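Local coordinates for protein glutamate receptor IIB,Glutamate receptor IIB (Drosophila melanogaster, PDB 4WXJ) that binds glutamate through its clamshell ligand-binding domain and probably opens a cation channel in the postsynaptic muscle membrane in response, at residues A[106-114]-A[237-245]; A[202-210]-A[255-263]. All blocks are in the same frame, centred on the assembly; numbering follows the deposited sequence.

Interaction 1: residues A[106-114]-A[237-245]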
loop_
_atom_site.group_PDB
_atom_site.type_symbol
_atom_site.label_atom_id
_atom_site.label_comp_id
_atom_site.label_asym_id
_atom_site.label_seq_id
_atom_site.Cartn_x
_atom_site.Cartn_y
_atom_site.Cartn_z
ATOM N N VAL A 106 14.102 -8.743 6.399
ATOM C CA VAL A 106 13.515 -9.904 7.070
ATOM C C VAL A 106 12.787 -10.851 6.114
ATOM O O VAL A 106 12.621 -12.032 6.417
ATOM C CB VAL A 106 12.535 -9.462 8.177
ATOM C CG1 VAL A 106 13.296 -8.800 9.317
ATOM C CG2 VAL A 106 11.470 -8.526 7.621
ATOM N N VAL A 107 12.347 -10.333 4.969
ATOM C CA VAL A 107 11.728 -11.166 3.941
ATOM C C VAL A 107 12.257 -10.783 2.566
ATOM O O VAL A 107 12.816 -9.702 2.387
ATOM C CB VAL A 107 10.184 -11.045 3.946
ATOM C CG1 VAL A 107 9.618 -11.486 5.288
ATOM C CG2 VAL A 107 9.744 -9.620 3.622
ATOM N N ASP A 108 12.074 -11.673 1.597
ATOM C CA ASP A 108 12.488 -11.410 0.224
ATOM C C ASP A 108 11.341 -10.779 -0.558
ATOM O O ASP A 108 10.197 -10.780 -0.106
ATOM C CB ASP A 108 12.946 -12.701 -0.458
ATOM C CG ASP A 108 14.221 -12.520 -1.259
ATOM O OD1 ASP A 108 14.347 -11.497 -1.965
ATOM O OD2 ASP A 108 15.101 -13.401 -1.178
ATOM N N PHE A 109 11.660 -10.240 -1.730
ATOM C CA PHE A 109 10.654 -9.680 -2.624
ATOM C C PHE A 109 10.888 -10.144 -4.052
ATOM O O PHE A 109 12.023 -10.386 -4.463
ATOM C CB PHE A 109 10.666 -8.151 -2.578
ATOM C CG PHE A 109 9.835 -7.568 -1.472
ATOM C CD1 PHE A 109 10.394 -7.287 -0.236
ATOM C CD2 PHE A 109 8.494 -7.291 -1.673
ATOM C CE1 PHE A 109 9.628 -6.746 0.781
ATOM C CE2 PHE A 109 7.725 -6.749 -0.662
ATOM C CZ PHE A 109 8.293 -6.477 0.567
ATOM N N THR A 110 9.804 -10.269 -4.804
ATOM C CA THR A 110 9.900 -10.504 -6.235
ATOM C C THR A 110 10.293 -9.200 -6.906
ATOM O O THR A 110 10.414 -8.167 -6.243
ATOM C CB THR A 110 8.570 -11.002 -6.831
ATOM O OG1 THR A 110 7.571 -9.982 -6.697
ATOM C CG2 THR A 110 8.102 -12.264 -6.125
ATOM N N VAL A 111 10.496 -9.243 -8.216
ATOM C CA VAL A 111 10.572 -8.016 -8.991
ATOM C C VAL A 111 9.259 -7.272 -8.783
ATOM O O VAL A 111 8.224 -7.902 -8.565
ATOM C CB VAL A 111 10.791 -8.275 -10.492
ATOM C CG1 VAL A 111 12.161 -8.874 -10.737
ATOM C CG2 VAL A 111 9.698 -9.182 -11.047
ATOM N N PRO A 112 9.288 -5.934 -8.842
ATOM C CA PRO A 112 8.022 -5.230 -8.611
ATOM C C PRO A 112 6.988 -5.472 -9.706
ATOM O O PRO A 112 7.366 -5.697 -10.856
ATOM C CB PRO A 112 8.436 -3.756 -8.591
ATOM C CG PRO A 112 9.904 -3.758 -8.331
ATOM C CD PRO A 112 10.421 -5.004 -8.976
ATOM N N PHE A 113 5.707 -5.428 -9.346
ATOM C CA PHE A 113 4.629 -5.522 -10.330
ATOM C C PHE A 113 3.949 -4.171 -10.539
ATOM O O PHE A 113 3.060 -4.040 -11.378
ATOM C CB PHE A 113 3.595 -6.577 -9.911
ATOM C CG PHE A 113 2.928 -6.303 -8.589
ATOM C CD1 PHE A 113 1.820 -5.475 -8.511
ATOM C CD2 PHE A 113 3.393 -6.903 -7.428
ATOM C CE1 PHE A 113 1.200 -5.235 -7.297
ATOM C CE2 PHE A 113 2.779 -6.667 -6.214
ATOM C CZ PHE A 113 1.681 -5.832 -6.147
ATOM N N MET A 114 4.378 -3.165 -9.782
ATOM C CA MET A 114 3.825 -1.822 -9.921
ATOM C C MET A 114 4.790 -0.776 -9.376
ATOM O O MET A 114 5.388 -0.959 -8.313
ATOM C CB MET A 114 2.477 -1.724 -9.201
ATOM C CG MET A 114 1.654 -0.500 -9.582
ATOM S SD MET A 114 0.007 -0.480 -8.836
ATOM C CE MET A 114 -0.744 -1.920 -9.587
ATOM N N ARG A 237 10.857 -17.816 -5.736
ATOM C CA ARG A 237 10.942 -16.372 -5.924
ATOM C C ARG A 237 11.140 -16.030 -7.397
ATOM O O ARG A 237 10.395 -15.228 -7.963
ATOM C CB ARG A 237 12.085 -15.791 -5.089
ATOM C CG ARG A 237 12.308 -14.294 -5.277
ATOM C CD ARG A 237 13.457 -13.800 -4.415
ATOM N NE ARG A 237 14.693 -14.529 -4.695
ATOM C CZ ARG A 237 15.597 -14.174 -5.605
ATOM N NH1 ARG A 237 15.434 -13.079 -6.337
ATOM N NH2 ARG A 237 16.684 -14.914 -5.774
ATOM N N SER A 238 12.149 -16.643 -8.008
ATOM C CA SER A 238 12.463 -16.410 -9.413
ATOM C C SER A 238 11.302 -16.823 -10.305
ATOM O O SER A 238 10.995 -16.155 -11.292
ATOM C CB SER A 238 13.725 -17.174 -9.815
ATOM O OG SER A 238 14.852 -16.720 -9.083
ATOM N N ASN A 239 10.664 -17.933 -9.953
ATOM C CA ASN A 239 9.516 -18.419 -10.704
ATOM C C ASN A 239 8.392 -17.384 -10.714
ATOM O O ASN A 239 7.753 -17.160 -11.741
ATOM C CB ASN A 239 9.029 -19.746 -10.116
ATOM C CG ASN A 239 7.773 -20.261 -10.790
ATOM O OD1 ASN A 239 6.863 -20.757 -10.126
ATOM N ND2 ASN A 239 7.712 -20.144 -12.112
ATOM N N LEU A 240 8.166 -16.741 -9.574
ATOM C CA LEU A 240 7.160 -15.688 -9.483
ATOM C C LEU A 240 7.587 -14.440 -10.259
ATOM O O LEU A 240 6.768 -13.800 -10.919
ATOM C CB LEU A 240 6.893 -15.324 -8.020
ATOM C CG LEU A 240 6.021 -16.290 -7.213
ATOM C CD1 LEU A 240 6.039 -15.918 -5.739
ATOM C CD2 LEU A 240 4.590 -16.301 -7.731
ATOM N N SER A 241 8.870 -14.102 -10.178
ATOM C CA SER A 241 9.385 -12.898 -10.823
ATOM C C SER A 241 9.319 -12.990 -12.345
ATOM O O SER A 241 8.938 -12.029 -13.015
ATOM C CB SER A 241 10.825 -12.633 -10.382
ATOM O OG SER A 241 10.875 -12.243 -9.022
ATOM N N VAL A 242 9.698 -14.142 -12.891
ATOM C CA VAL A 242 9.653 -14.350 -14.335
ATOM C C VAL A 242 8.209 -14.262 -14.821
ATOM O O VAL A 242 7.939 -13.752 -15.909
ATOM C CB VAL A 242 10.267 -15.711 -14.733
ATOM C CG1 VAL A 242 10.027 -16.009 -16.209
ATOM C CG2 VAL A 242 11.761 -15.723 -14.437
ATOM N N GLY A 243 7.286 -14.758 -14.004
ATOM C CA GLY A 243 5.869 -14.687 -14.310
ATOM C C GLY A 243 5.350 -13.261 -14.362
ATOM O O GLY A 243 4.620 -12.891 -15.283
ATOM N N ILE A 244 5.724 -12.461 -13.368
ATOM C CA ILE A 244 5.332 -11.054 -13.319
ATOM C C ILE A 244 5.830 -10.303 -14.552
ATOM O O ILE A 244 5.104 -9.502 -15.139
ATOM C CB ILE A 244 5.876 -10.373 -12.043
ATOM C CG1 ILE A 244 5.145 -10.908 -10.810
ATOM C CG2 ILE A 244 5.711 -8.858 -12.118
ATOM C CD1 ILE A 244 5.815 -10.555 -9.492
ATOM N N LEU A 245 7.074 -10.564 -14.937
ATOM C CA LEU A 245 7.668 -9.920 -16.101
ATOM C C LEU A 245 7.004 -10.364 -17.406
ATOM O O LEU A 245 6.897 -9.579 -18.347
ATOM C CB LEU A 245 9.170 -10.204 -16.145
ATOM C CG LEU A 245 9.965 -9.514 -15.034
ATOM C CD1 LEU A 245 11.345 -10.134 -14.884
ATOM C CD2 LEU A 245 10.081 -8.022 -15.306
#

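Interaction 2: residues A[202-210]-A[255-263]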
loop_
_atom_site.group_PDB
_atom_site.type_symbol
_atom_site.label_atom_id
_atom_site.label_comp_id
_atom_site.label_asym_id
_atom_site.label_seq_id
_atom_site.Cartn_x
_atom_site.Cartn_y
_atom_site.Cartn_z
ATOM N N THR A 202 -1.041 5.572 -6.303
ATOM C CA THR A 202 -1.969 4.532 -6.726
ATOM C C THR A 202 -3.273 4.622 -5.948
ATOM O O THR A 202 -4.355 4.755 -6.525
ATOM C CB THR A 202 -1.364 3.133 -6.527
ATOM O OG1 THR A 202 -0.805 3.037 -5.209
ATOM C CG2 THR A 202 -0.277 2.881 -7.551
ATOM N N ASN A 203 -3.156 4.553 -4.627
ATOM C CA ASN A 203 -4.318 4.594 -3.751
ATOM C C ASN A 203 -5.018 5.942 -3.819
ATOM O O ASN A 203 -6.241 6.020 -3.721
ATOM C CB ASN A 203 -3.903 4.288 -2.312
ATOM C CG ASN A 203 -3.266 2.922 -2.170
ATOM O OD1 ASN A 203 -3.653 1.975 -2.854
ATOM N ND2 ASN A 203 -2.281 2.812 -1.285
ATOM N N LEU A 204 -4.234 7.003 -3.985
ATOM C CA LEU A 204 -4.784 8.347 -4.094
ATOM C C LEU A 204 -5.673 8.455 -5.324
ATOM O O LEU A 204 -6.772 9.005 -5.257
ATOM C CB LEU A 204 -3.662 9.387 -4.161
ATOM C CG LEU A 204 -4.098 10.844 -3.966
ATOM C CD1 LEU A 204 -2.981 11.646 -3.322
ATOM C CD2 LEU A 204 -4.507 11.486 -5.281
ATOM N N GLN A 205 -5.189 7.929 -6.446
ATOM C CA GLN A 205 -5.949 7.944 -7.691
ATOM C C GLN A 205 -7.269 7.208 -7.517
ATOM O O GLN A 205 -8.316 7.680 -7.958
ATOM C CB GLN A 205 -5.146 7.305 -8.826
ATOM C CG GLN A 205 -5.860 7.326 -10.177
ATOM C CD GLN A 205 -5.181 6.460 -11.222
ATOM O OE1 GLN A 205 -4.271 5.688 -10.915
ATOM N NE2 GLN A 205 -5.625 6.584 -12.467
ATOM N N TYR A 206 -7.208 6.046 -6.874
ATOM C CA TYR A 206 -8.393 5.226 -6.664
ATOM C C TYR A 206 -9.481 5.976 -5.909
ATOM O O TYR A 206 -10.652 5.924 -6.285
ATOM C CB TYR A 206 -8.037 3.951 -5.902
ATOM C CG TYR A 206 -9.248 3.122 -5.547
ATOM C CD1 TYR A 206 -9.806 2.243 -6.467
ATOM C CD2 TYR A 206 -9.842 3.223 -4.296
ATOM C CE1 TYR A 206 -10.916 1.486 -6.149
ATOM C CE2 TYR A 206 -10.952 2.469 -3.969
ATOM C CZ TYR A 206 -11.486 1.602 -4.900
ATOM O OH TYR A 206 -12.590 0.850 -4.580
ATOM N N TYR A 207 -9.092 6.675 -4.847
ATOM C CA TYR A 207 -10.055 7.329 -3.969
ATOM C C TYR A 207 -10.501 8.692 -4.491
ATOM O O TYR A 207 -11.656 9.077 -4.309
ATOM C CB TYR A 207 -9.473 7.477 -2.560
ATOM C CG TYR A 207 -9.560 6.208 -1.742
ATOM C CD1 TYR A 207 -10.766 5.804 -1.184
ATOM C CD2 TYR A 207 -8.441 5.418 -1.520
ATOM C CE1 TYR A 207 -10.857 4.647 -0.436
ATOM C CE2 TYR A 207 -8.519 4.260 -0.771
ATOM C CZ TYR A 207 -9.732 3.878 -0.231
ATOM O OH TYR A 207 -9.821 2.726 0.515
ATOM N N VAL A 208 -9.599 9.420 -5.141
ATOM C CA VAL A 208 -9.929 10.758 -5.620
ATOM C C VAL A 208 -10.939 10.676 -6.767
ATOM O O VAL A 208 -11.750 11.582 -6.959
ATOM C CB VAL A 208 -8.666 11.531 -6.074
ATOM C CG1 VAL A 208 -8.203 11.078 -7.456
ATOM C CG2 VAL A 208 -8.927 13.028 -6.063
ATOM N N GLN A 209 -10.891 9.580 -7.516
ATOM C CA GLN A 209 -11.822 9.360 -8.617
ATOM C C GLN A 209 -13.227 8.999 -8.134
ATOM O O GLN A 209 -14.200 9.157 -8.870
ATOM C CB GLN A 209 -11.293 8.254 -9.532
ATOM C CG GLN A 209 -10.095 8.672 -10.373
ATOM C CD GLN A 209 -9.501 7.540 -11.209
ATOM O OE1 GLN A 209 -8.647 7.783 -12.064
ATOM N NE2 GLN A 209 -9.945 6.306 -10.966
ATOM N N ARG A 210 -13.325 8.519 -6.895
ATOM C CA ARG A 210 -14.594 8.061 -6.329
ATOM C C ARG A 210 -15.147 9.017 -5.267
ATOM O O ARG A 210 -16.161 8.728 -4.628
ATOM C CB ARG A 210 -14.415 6.661 -5.734
ATOM C CG ARG A 210 -14.233 5.583 -6.791
ATOM C CD ARG A 210 -13.650 4.304 -6.219
ATOM N NE ARG A 210 -13.521 3.274 -7.248
ATOM C CZ ARG A 210 -12.598 3.279 -8.207
ATOM N NH1 ARG A 210 -11.711 4.265 -8.283
ATOM N NH2 ARG A 210 -12.561 2.296 -9.096
ATOM N N LYS A 255 -3.388 -3.624 -18.563
ATOM C CA LYS A 255 -4.828 -3.853 -18.589
ATOM C C LYS A 255 -5.384 -4.027 -17.178
ATOM O O LYS A 255 -6.416 -3.450 -16.832
ATOM C CB LYS A 255 -5.161 -5.090 -19.426
ATOM C CG LYS A 255 -5.035 -4.897 -20.931
ATOM C CD LYS A 255 -5.040 -6.233 -21.672
ATOM C CE LYS A 255 -6.365 -6.976 -21.536
ATOM N NZ LYS A 255 -6.163 -8.443 -21.360
ATOM N N LEU A 256 -4.692 -4.827 -16.373
ATOM C CA LEU A 256 -5.135 -5.125 -15.015
ATOM C C LEU A 256 -5.186 -3.867 -14.156
ATOM O O LEU A 256 -6.086 -3.706 -13.333
ATOM C CB LEU A 256 -4.212 -6.158 -14.369
ATOM C CG LEU A 256 -4.601 -6.614 -12.962
ATOM C CD1 LEU A 256 -5.957 -7.298 -12.960
ATOM C CD2 LEU A 256 -3.534 -7.539 -12.389
ATOM N N ARG A 257 -4.214 -2.980 -14.345
ATOM C CA ARG A 257 -4.180 -1.727 -13.602
ATOM C C ARG A 257 -5.363 -0.852 -13.996
ATOM O O ARG A 257 -6.027 -0.271 -13.139
ATOM C CB ARG A 257 -2.863 -0.983 -13.844
ATOM C CG ARG A 257 -2.736 0.306 -13.047
ATOM C CD ARG A 257 -1.285 0.760 -12.933
ATOM N NE ARG A 257 -1.150 1.949 -12.094
ATOM C CZ ARG A 257 0.011 2.446 -11.677
ATOM N NH1 ARG A 257 1.153 1.859 -12.013
ATOM N NH2 ARG A 257 0.032 3.533 -10.916
ATOM N N ASN A 258 -5.630 -0.768 -15.296
ATOM C CA ASN A 258 -6.748 0.026 -15.788
ATOM C C ASN A 258 -8.084 -0.507 -15.276
ATOM O O ASN A 258 -8.959 0.266 -14.899
ATOM C CB ASN A 258 -6.752 0.058 -17.317
ATOM C CG ASN A 258 -5.571 0.822 -17.887
ATOM O OD1 ASN A 258 -5.081 1.776 -17.282
ATOM N ND2 ASN A 258 -5.109 0.404 -19.060
ATOM N N LYS A 259 -8.226 -1.828 -15.252
ATOM C CA LYS A 259 -9.465 -2.463 -14.806
ATOM C C LYS A 259 -9.889 -2.003 -13.412
ATOM O O LYS A 259 -11.072 -1.772 -13.165
ATOM C CB LYS A 259 -9.312 -3.986 -14.818
ATOM C CG LYS A 259 -10.493 -4.736 -14.207
ATOM C CD LYS A 259 -10.279 -6.239 -14.216
ATOM C CE LYS A 259 -11.418 -6.955 -13.499
ATOM N NZ LYS A 259 -11.221 -8.426 -13.463
ATOM N N TRP A 260 -8.924 -1.870 -12.507
ATOM C CA TRP A 260 -9.223 -1.600 -11.103
ATOM C C TRP A 260 -9.010 -0.144 -10.687
ATOM O O TRP A 260 -9.463 0.257 -9.618
ATOM C CB TRP A 260 -8.379 -2.514 -10.210
ATOM C CG TRP A 260 -8.758 -3.957 -10.335
ATOM C CD1 TRP A 260 -8.084 -4.927 -11.017
ATOM C CD2 TRP A 260 -9.911 -4.592 -9.771
ATOM N NE1 TRP A 260 -8.743 -6.128 -10.909
ATOM C CE2 TRP A 260 -9.869 -5.949 -10.147
ATOM C CE3 TRP A 260 -10.975 -4.145 -8.979
ATOM C CZ2 TRP A 260 -10.847 -6.862 -9.762
ATOM C CZ3 TRP A 260 -11.946 -5.054 -8.598
ATOM C CH2 TRP A 260 -11.875 -6.396 -8.990
ATOM N N PHE A 261 -8.337 0.644 -11.525
ATOM C CA PHE A 261 -8.000 2.026 -11.169
ATOM C C PHE A 261 -8.573 3.091 -12.111
ATOM O O PHE A 261 -8.414 4.284 -11.854
ATOM C CB PHE A 261 -6.476 2.195 -11.103
ATOM C CG PHE A 261 -5.845 1.527 -9.914
ATOM C CD1 PHE A 261 -5.451 0.200 -9.970
ATOM C CD2 PHE A 261 -5.648 2.229 -8.739
ATOM C CE1 PHE A 261 -4.872 -0.413 -8.873
ATOM C CE2 PHE A 261 -5.070 1.625 -7.642
ATOM C CZ PHE A 261 -4.682 0.303 -7.708
ATOM N N ASN A 262 -9.231 2.686 -13.194
ATOM C CA ASN A 262 -9.808 3.669 -14.110
ATOM C C ASN A 262 -11.026 4.348 -13.492
ATOM O O ASN A 262 -11.598 3.853 -12.521
ATOM C CB ASN A 262 -10.201 3.028 -15.446
ATOM C CG ASN A 262 -11.480 2.210 -15.356
ATOM O OD1 ASN A 262 -12.581 2.760 -15.369
ATOM N ND2 ASN A 262 -11.342 0.890 -15.285
ATOM N N SER A 263 -11.418 5.481 -14.067
ATOM C CA SER A 263 -12.567 6.237 -13.580
ATOM C C SER A 263 -13.867 5.479 -13.826
ATOM O O SER A 263 -14.251 5.240 -14.971
ATOM C CB SER A 263 -12.624 7.610 -14.252
ATOM O OG SER A 263 -13.712 8.375 -13.759
HETATM O O HOH W 1 -3.429 3.999 -12.718
#

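Interaction 1: residues A[106-114]-A[237-245]
Strand 108-110 runs along helix 237-245 with the two N-to-C directions only 28° apart and the axes 8.2 Å from each other at closest approach, the CA atoms of Thr-110 and Ser-241 being the nearest pair. One hydrogen bond joins the two segments: the backbone N of Val-111 donates to OG of Ser-241 at 3.1 Å, nearly straight at 162°. OG of Ser-241 lies beside its own backbone N (chi1 -69°), on the flank of the helix that faces the strand, and is also 3.4 Å from CB of Thr-110. Val-111 then drapes both methyls over this serine; its CG2 packs 3.7 Å from CB of Ser-241 and reaches on to CB of Ile-244 and CG of Leu-245. Strand and helix both belong to lobe 1 of the bilobed, periplasmic-binding-protein-like domain, and the strand is hydrogen-bonded on to strand 214-230 through Asp-108 and Thr-110. Thr-110 turns its methyl CG2 to CB of Leu-240, while its OG1 sits 3.4 Å from CD1 of Ile-244, the two side chains crossing at about a right angle. That OG1 is buried but satisfied, donating to O of Val-111 and receiving the backbone N of Ile-228. Ile-244 spreads its branches along the turning chain: CD1 lies by Thr-110 and O of Val-111, and CG2 meets CB of Phe-113 at 3.8 Å, with Leu-50 of helix 42-54 also touching this isoleucine. At the N-terminal end Arg-237 bends at chi3 and lays CD against the carboxylate of Asp-108. NE of Arg-237 is 3.7 Å from OD2 of Asp-108, a long salt bridge resting on charge, as no N-H is aimed at that oxygen. Asp-108 has a second cationic partner in Arg-104.

Interaction 2: residues A[202-210]-A[255-263]
The backbone O of Phe-261 receives the side-chain amide of Gln-209, NE2 donating at 2.7 Å and 154° from above the carbonyl plane. NE2 of Gln-205 is 3.7 Å from the same O of Phe-261, and that nitrogen donates in turn to OE1 of Gln-209 at 3.3 Å, so the amide of Gln-209 is held at both its oxygen and its nitrogen. Replacing Gln-209 with an alanine would probably leave O of Phe-261 without this donor and NE2 of Gln-205 without its acceptor on the neighbouring glutamine. Next to the amides the phenyl ring of Phe-261 wedges against helix 202-208. It is carried there by CG lying beside the backbone N (chi1 -72°), and CE2 of Phe-261 is presented edge-on to O of Thr-202 at 3.4 Å while CD2 meets CB of Tyr-206. The helix directions differ by 41°, with the axes 10.8 Å apart at closest approach, and converge toward their C-terminal ends; the end of helix 252-261 lies along helix 201-208, from Thr-202 to the residues just past its end. Helix 202-208 stands on lobe 2, right after the glutamate-binding Glu-200, whereas helix 252-261 packs on helix 42-54 of lobe 1; the contact therefore joins the two lobes, apparently beside the strands that form the hinge. Near Thr-202 a water bridges the lobes, donating to OE1 of Gln-205 at 2.6 Å and accepting from NE of Arg-257. The methyl CG2 of Thr-202 meets NH2 of the extended Arg-257 at 3.4 Å, and the threonine hydroxyl is bonded to Tyr-226. Arg-210 folds its guanidinium over CE1 of Tyr-206, and its NH1 bonds to O of Tyr-206 on a lone pair in the carbonyl plane. The edge of that tyrosine ring, at CD1, faces O of Trp-260; the indole NE1 of Trp-260 is hydrogen-bonded to Asp-45.

From the N terminus the chain passes first through 106-114, then 202-210, then 237-245 and last 255-263, so the two contacts cross. Interaction 1 closes a loop of 122 residues, which contains the whole of 202-210, by setting helix 237-250 against strand 108-123 inside lobe 1. Interaction 2 closes a shorter loop of 44 residues that contains 237-245, bringing helix 252-261 to helix 201-208 of lobe 2. The two C-terminal helices follow one another directly, and although the contacts have centres about 23 Å apart they meet at Met-114, which packs on both Thr-202 and Arg-257.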